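Local atomic coordinates of phosphatase (PDB entry 1NF2), a protein that probably acts as a magnesium-dependent phosphatase of the haloacid dehalogenase (HAD) family. Residues D90-V100 against L160-F168. Numbering follows the deposited sequence.
Sequences DIIEYIKPLNV and LKEILSERF
Y94 reaches from helix 85-95 into a hole formed by I163, L164, R167 and F168, a knob-into-hole fit. Its CB lies at the edge of the F168 ring, near that ring's plane, with CZ of F168 4.0 Å away. CG of Y94 stands anti to the backbone N (chi1 -174°), which carries the ring across to helix 154-168 and sets CG close to F168 CE2 and CZ. There the edge of F168 points at a face of Y94, an edge-to-face pair whose centroids are 5.4 Å apart and whose planes meet at 78°. CD2 of Y94 passes L164 CD2, while CE2 meets I163 CD1 at 3.4 Å, the methyl lying near the ring plane. Along the other rim, CE1 comes within 3.8 Å of R167 CG. This methylene makes a CH-pi contact with the Y94 face and also lies over the centre of one F168 face. CZ of Y94 touches both R167 CG and I163 CD1, and at the tip OH comes to 3.6 Å from I163 CD1. The opposite face of F168 receives I91 CG1, 3.6 Å from the centroid and almost exactly on the ring normal, so the phenyl ring is clamped between I91 and R167. With an alanine at Y94, the hole between I163 and R167 is likely to be left unfilled and the edge of F168 to lose its aromatic face. Beyond the tyrosine, L98 CD2 meets I163 CD1 tip to tip, and V100 CG1 meets L160 CD1 likewise at 3.7 Å. No hydrogen bond crosses the interface. The helical segments run roughly antiparallel (142°) against one side of the six-stranded mixed sheet, consistent with the alpha/beta cap (substrate-binding) domain of Cof-type HAD phosphatases: I95 and L164 touch L150 of strand 147-151, I91 packs on L148 and I184, and L160 rests on L182 of strand 181-186. The whole contact lies away from the magnesium site.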
ATOM      1  N   ASP A  90      -6.956  12.038 -20.498  1.00 28.90           N
ATOM      2  CA  ASP A  90      -6.351  11.500 -21.712  1.00 27.92           C
ATOM      3  C   ASP A  90      -6.369   9.977 -21.734  1.00 27.67           C
ATOM      4  O   ASP A  90      -6.630   9.364 -22.773  1.00 26.75           O
ATOM      5  CB  ASP A  90      -4.899  11.955 -21.850  1.00 34.07           C
ATOM      6  CG  ASP A  90      -4.777  13.375 -22.340  1.00 35.31           C
ATOM      7  OD1 ASP A  90      -3.641  13.796 -22.641  1.00 36.05           O
ATOM      8  OD2 ASP A  90      -5.813  14.070 -22.420  1.00 36.63           O
ATOM      9  N   ILE A  91      -6.073   9.368 -20.589  1.00 27.14           N
ATOM     10  CA  ILE A  91      -6.043   7.916 -20.487  1.00 25.55           C
ATOM     11  C   ILE A  91      -7.427   7.316 -20.664  1.00 24.78           C
ATOM     12  O   ILE A  91      -7.584   6.319 -21.365  1.00 24.81           O
ATOM     13  CB  ILE A  91      -5.454   7.464 -19.125  1.00 29.93           C
ATOM     14  CG1 ILE A  91      -3.968   7.847 -19.056  1.00 29.24           C
ATOM     15  CG2 ILE A  91      -5.635   5.960 -18.943  1.00 26.71           C
ATOM     16  CD1 ILE A  91      -3.302   7.527 -17.721  1.00 31.52           C
ATOM     17  N   ILE A  92      -8.428   7.922 -20.035  1.00 25.53           N
ATOM     18  CA  ILE A  92      -9.803   7.433 -20.133  1.00 27.43           C
ATOM     19  C   ILE A  92     -10.369   7.577 -21.545  1.00 28.26           C
ATOM     20  O   ILE A  92     -11.006   6.655 -22.058  1.00 28.30           O
ATOM     21  CB  ILE A  92     -10.740   8.162 -19.122  1.00 35.53           C
ATOM     22  CG1 ILE A  92     -10.763   7.403 -17.791  1.00 35.41           C
ATOM     23  CG2 ILE A  92     -12.158   8.246 -19.667  1.00 34.55           C
ATOM     24  CD1 ILE A  92      -9.419   7.261 -17.134  1.00 36.78           C
ATOM     25  N   GLU A  93     -10.144   8.729 -22.173  1.00 26.24           N
ATOM     26  CA  GLU A  93     -10.639   8.945 -23.530  1.00 28.85           C
ATOM     27  C   GLU A  93      -9.935   8.007 -24.509  1.00 28.73           C
ATOM     28  O   GLU A  93     -10.502   7.611 -25.524  1.00 28.55           O
ATOM     29  CB  GLU A  93     -10.443  10.405 -23.939  1.00 53.08           C
ATOM     30  CG  GLU A  93     -11.427  11.340 -23.245  1.00 59.72           C
ATOM     31  CD  GLU A  93     -11.246  12.799 -23.627  1.00 64.91           C
ATOM     32  OE1 GLU A  93     -12.060  13.631 -23.166  1.00 67.03           O
ATOM     33  OE2 GLU A  93     -10.294  13.113 -24.380  1.00 66.74           O
ATOM     34  N   TYR A  94      -8.709   7.627 -24.180  1.00 36.74           N
ATOM     35  CA  TYR A  94      -7.935   6.722 -25.018  1.00 36.59           C
ATOM     36  C   TYR A  94      -8.416   5.277 -24.842  1.00 39.39           C
ATOM     37  O   TYR A  94      -8.544   4.518 -25.807  1.00 38.21           O
ATOM     38  CB  TYR A  94      -6.464   6.807 -24.617  1.00 27.00           C
ATOM     39  CG  TYR A  94      -5.511   6.031 -25.500  1.00 24.13           C
ATOM     40  CD1 TYR A  94      -4.853   6.652 -26.564  1.00 23.58           C
ATOM     41  CD2 TYR A  94      -5.234   4.691 -25.247  1.00 23.86           C
ATOM     42  CE1 TYR A  94      -3.932   5.955 -27.351  1.00 21.72           C
ATOM     43  CE2 TYR A  94      -4.321   3.986 -26.025  1.00 22.28           C
ATOM     44  CZ  TYR A  94      -3.673   4.623 -27.073  1.00 23.46           C
ATOM     45  OH  TYR A  94      -2.767   3.923 -27.834  1.00 24.41           O
ATOM     46  N   ILE A  95      -8.698   4.918 -23.594  1.00 33.61           N
ATOM     47  CA  ILE A  95      -9.106   3.570 -23.239  1.00 34.47           C
ATOM     48  C   ILE A  95     -10.555   3.167 -23.528  1.00 35.14           C
ATOM     49  O   ILE A  95     -10.834   1.993 -23.778  1.00 35.57           O
ATOM     50  CB  ILE A  95      -8.811   3.334 -21.749  1.00 55.05           C
ATOM     51  CG1 ILE A  95      -8.623   1.850 -21.478  1.00 57.73           C
ATOM     52  CG2 ILE A  95      -9.951   3.868 -20.898  1.00 55.96           C
ATOM     53  CD1 ILE A  95      -8.329   1.560 -20.031  1.00 62.73           C
ATOM     54  N   LYS A  96     -11.480   4.121 -23.501  1.00 36.54           N
ATOM     55  CA  LYS A  96     -12.882   3.794 -23.736  1.00 38.09           C
ATOM     56  C   LYS A  96     -13.203   3.198 -25.110  1.00 39.16           C
ATOM     57  O   LYS A  96     -13.918   2.200 -25.201  1.00 39.16           O
ATOM     58  CB  LYS A  96     -13.766   5.018 -23.456  1.00 47.01           C
ATOM     59  CG  LYS A  96     -13.851   5.358 -21.962  1.00 50.65           C
ATOM     60  CD  LYS A  96     -14.599   6.665 -21.688  1.00 53.03           C
ATOM     61  CE  LYS A  96     -16.096   6.542 -21.942  1.00 54.41           C
ATOM     62  NZ  LYS A  96     -16.755   5.579 -21.007  1.00 53.26           N
ATOM     63  N   PRO A  97     -12.681   3.792 -26.197  1.00 44.63           N
ATOM     64  CA  PRO A  97     -12.984   3.225 -27.515  1.00 44.46           C
ATOM     65  C   PRO A  97     -12.526   1.771 -27.625  1.00 45.31           C
ATOM     66  O   PRO A  97     -12.998   1.022 -28.479  1.00 45.09           O
ATOM     67  CB  PRO A  97     -12.223   4.143 -28.470  1.00 33.73           C
ATOM     68  CG  PRO A  97     -12.229   5.458 -27.749  1.00 33.62           C
ATOM     69  CD  PRO A  97     -11.910   5.040 -26.329  1.00 34.58           C
ATOM     70  N   LEU A  98     -11.605   1.380 -26.751  1.00 37.21           N
ATOM     71  CA  LEU A  98     -11.066   0.022 -26.736  1.00 37.69           C
ATOM     72  C   LEU A  98     -11.966  -0.983 -26.016  1.00 38.70           C
ATOM     73  O   LEU A  98     -11.602  -2.150 -25.861  1.00 39.13           O
ATOM     74  CB  LEU A  98      -9.679   0.032 -26.086  1.00 36.52           C
ATOM     75  CG  LEU A  98      -8.454   0.141 -26.998  1.00 37.15           C
ATOM     76  CD1 LEU A  98      -8.754   1.042 -28.180  1.00 37.36           C
ATOM     77  CD2 LEU A  98      -7.270   0.649 -26.199  1.00 33.78           C
ATOM     78  N   ASN A  99     -13.138  -0.529 -25.584  1.00 40.18           N
ATOM     79  CA  ASN A  99     -14.084  -1.381 -24.867  1.00 42.91           C
ATOM     80  C   ASN A  99     -13.417  -2.354 -23.901  1.00 43.50           C
ATOM     81  O   ASN A  99     -13.197  -3.525 -24.228  1.00 42.46           O
ATOM     82  CB  ASN A  99     -14.967  -2.158 -25.844  1.00 69.96           C
ATOM     83  CG  ASN A  99     -16.311  -1.494 -26.057  1.00 72.89           C
ATOM     84  OD1 ASN A  99     -16.404  -0.431 -26.673  1.00 73.40           O
ATOM     85  ND2 ASN A  99     -17.364  -2.113 -25.528  1.00 75.22           N
ATOM     86  N   VAL A 100     -13.101  -1.852 -22.710  1.00 40.22           N
ATOM     87  CA  VAL A 100     -12.463  -2.643 -21.666  1.00 39.56           C
ATOM     88  C   VAL A 100     -13.236  -2.485 -20.364  1.00 39.19           C
ATOM     89  O   VAL A 100     -14.183  -1.702 -20.281  1.00 39.54           O
ATOM     90  CB  VAL A 100     -11.020  -2.177 -21.423  1.00 54.11           C
ATOM     91  CG1 VAL A 100     -10.197  -2.343 -22.687  1.00 55.65           C
ATOM     92  CG2 VAL A 100     -11.020  -0.724 -20.979  1.00 54.56           C
ATOM     93  N   LEU A 160      -3.155  -4.982 -23.675  1.00 38.10           N
ATOM     94  CA  LEU A 160      -3.524  -3.660 -23.200  1.00 35.36           C
ATOM     95  C   LEU A 160      -2.344  -3.027 -22.475  1.00 33.80           C
ATOM     96  O   LEU A 160      -2.056  -1.844 -22.650  1.00 33.54           O
ATOM     97  CB  LEU A 160      -4.730  -3.752 -22.273  1.00 34.67           C
ATOM     98  CG  LEU A 160      -6.017  -4.187 -22.970  1.00 34.54           C
ATOM     99  CD1 LEU A 160      -7.152  -4.247 -21.965  1.00 33.39           C
ATOM    100  CD2 LEU A 160      -6.345  -3.203 -24.088  1.00 34.89           C
ATOM    101  N   LYS A 161      -1.654  -3.829 -21.672  1.00 36.44           N
ATOM    102  CA  LYS A 161      -0.488  -3.366 -20.930  1.00 34.69           C
ATOM    103  C   LYS A 161       0.506  -2.755 -21.915  1.00 34.67           C
ATOM    104  O   LYS A 161       0.988  -1.638 -21.730  1.00 34.79           O
ATOM    105  CB  LYS A 161       0.155  -4.552 -20.211  1.00 36.51           C
ATOM    106  CG  LYS A 161       1.131  -4.191 -19.113  1.00 38.33           C
ATOM    107  CD  LYS A 161       2.502  -3.834 -19.635  1.00 39.98           C
ATOM    108  CE  LYS A 161       3.443  -3.540 -18.474  1.00 40.64           C
ATOM    109  NZ  LYS A 161       4.853  -3.353 -18.912  1.00 41.10           N
ATOM    110  N   GLU A 162       0.792  -3.506 -22.971  1.00 35.16           N
ATOM    111  CA  GLU A 162       1.730  -3.096 -24.010  1.00 36.00           C
ATOM    112  C   GLU A 162       1.442  -1.714 -24.605  1.00 34.22           C
ATOM    113  O   GLU A 162       2.310  -0.843 -24.618  1.00 33.46           O
ATOM    114  CB  GLU A 162       1.734  -4.140 -25.128  1.00 49.96           C
ATOM    115  CG  GLU A 162       2.791  -3.923 -26.194  1.00 54.03           C
ATOM    116  CD  GLU A 162       2.638  -4.874 -27.370  1.00 56.46           C
ATOM    117  OE1 GLU A 162       1.653  -4.735 -28.135  1.00 55.68           O
ATOM    118  OE2 GLU A 162       3.507  -5.762 -27.525  1.00 55.75           O
ATOM    119  N   ILE A 163       0.226  -1.510 -25.094  1.00 34.61           N
ATOM    120  CA  ILE A 163      -0.114  -0.232 -25.703  1.00 34.33           C
ATOM    121  C   ILE A 163      -0.247   0.937 -24.722  1.00 33.69           C
ATOM    122  O   ILE A 163       0.082   2.073 -25.064  1.00 32.51           O
ATOM    123  CB  ILE A 163      -1.413  -0.334 -26.549  1.00 32.94           C
ATOM    124  CG1 ILE A 163      -2.588   0.260 -25.784  1.00 32.74           C
ATOM    125  CG2 ILE A 163      -1.697  -1.788 -26.892  1.00 33.32           C
ATOM    126  CD1 ILE A 163      -3.740   0.656 -26.666  1.00 36.15           C
ATOM    127  N   LEU A 164      -0.731   0.672 -23.510  1.00 27.78           N
ATOM    128  CA  LEU A 164      -0.882   1.744 -22.535  1.00 28.43           C
ATOM    129  C   LEU A 164       0.467   2.180 -21.983  1.00 28.38           C
ATOM    130  O   LEU A 164       0.664   3.354 -21.665  1.00 28.19           O
ATOM    131  CB  LEU A 164      -1.828   1.319 -21.404  1.00 30.35           C
ATOM    132  CG  LEU A 164      -3.296   1.287 -21.844  1.00 30.12           C
ATOM    133  CD1 LEU A 164      -4.174   0.711 -20.753  1.00 29.31           C
ATOM    134  CD2 LEU A 164      -3.738   2.699 -22.204  1.00 29.91           C
ATOM    135  N   SER A 165       1.407   1.248 -21.893  1.00 33.05           N
ATOM    136  CA  SER A 165       2.736   1.580 -21.398  1.00 35.47           C
ATOM    137  C   SER A 165       3.467   2.436 -22.439  1.00 37.43           C
ATOM    138  O   SER A 165       4.007   3.492 -22.118  1.00 38.20           O
ATOM    139  CB  SER A 165       3.533   0.304 -21.118  1.00 34.85           C
ATOM    140  OG  SER A 165       4.811   0.618 -20.590  1.00 37.19           O
ATOM    141  N   GLU A 166       3.478   1.971 -23.688  1.00 38.13           N
ATOM    142  CA  GLU A 166       4.129   2.695 -24.781  1.00 38.94           C
ATOM    143  C   GLU A 166       3.586   4.111 -24.899  1.00 37.81           C
ATOM    144  O   GLU A 166       4.331   5.061 -25.119  1.00 37.20           O
ATOM    145  CB  GLU A 166       3.886   1.977 -26.109  1.00 49.49           C
ATOM    146  CG  GLU A 166       4.594   0.653 -26.252  1.00 54.21           C
ATOM    147  CD  GLU A 166       6.090   0.812 -26.400  1.00 56.82           C
ATOM    148  OE1 GLU A 166       6.743   1.274 -25.442  1.00 58.82           O
ATOM    149  OE2 GLU A 166       6.614   0.478 -27.482  1.00 60.68           O
ATOM    150  N   ARG A 167       2.274   4.237 -24.743  1.00 41.44           N
ATOM    151  CA  ARG A 167       1.599   5.521 -24.868  1.00 40.92           C
ATOM    152  C   ARG A 167       1.676   6.443 -23.652  1.00 40.94           C
ATOM    153  O   ARG A 167       1.751   7.662 -23.807  1.00 42.04           O
ATOM    154  CB  ARG A 167       0.130   5.285 -25.226  1.00 32.57           C
ATOM    155  CG  ARG A 167      -0.704   6.551 -25.346  1.00 33.55           C
ATOM    156  CD  ARG A 167      -0.261   7.435 -26.516  1.00 33.58           C
ATOM    157  NE  ARG A 167      -1.112   8.617 -26.616  1.00 34.85           N
ATOM    158  CZ  ARG A 167      -1.107   9.620 -25.741  1.00 35.66           C
ATOM    159  NH1 ARG A 167      -0.279   9.595 -24.698  1.00 35.42           N
ATOM    160  NH2 ARG A 167      -1.960  10.632 -25.881  1.00 33.92           N
ATOM    161  N   PHE A 168       1.665   5.876 -22.450  1.00 29.12           N
ATOM    162  CA  PHE A 168       1.685   6.704 -21.249  1.00 28.83           C
ATOM    163  C   PHE A 168       2.839   6.508 -20.268  1.00 31.42           C
ATOM    164  O   PHE A 168       2.863   7.125 -19.206  1.00 30.93           O
ATOM    165  CB  PHE A 168       0.361   6.535 -20.518  1.00 27.44           C
ATOM    166  CG  PHE A 168      -0.825   6.968 -21.324  1.00 25.16           C
ATOM    167  CD1 PHE A 168      -1.002   8.306 -21.655  1.00 23.20           C
ATOM    168  CD2 PHE A 168      -1.787   6.046 -21.723  1.00 22.87           C
ATOM    169  CE1 PHE A 168      -2.131   8.720 -22.370  1.00 22.82           C
ATOM    170  CE2 PHE A 168      -2.914   6.453 -22.435  1.00 22.49           C
ATOM    171  CZ  PHE A 168      -3.087   7.791 -22.756  1.00 21.63           C
TER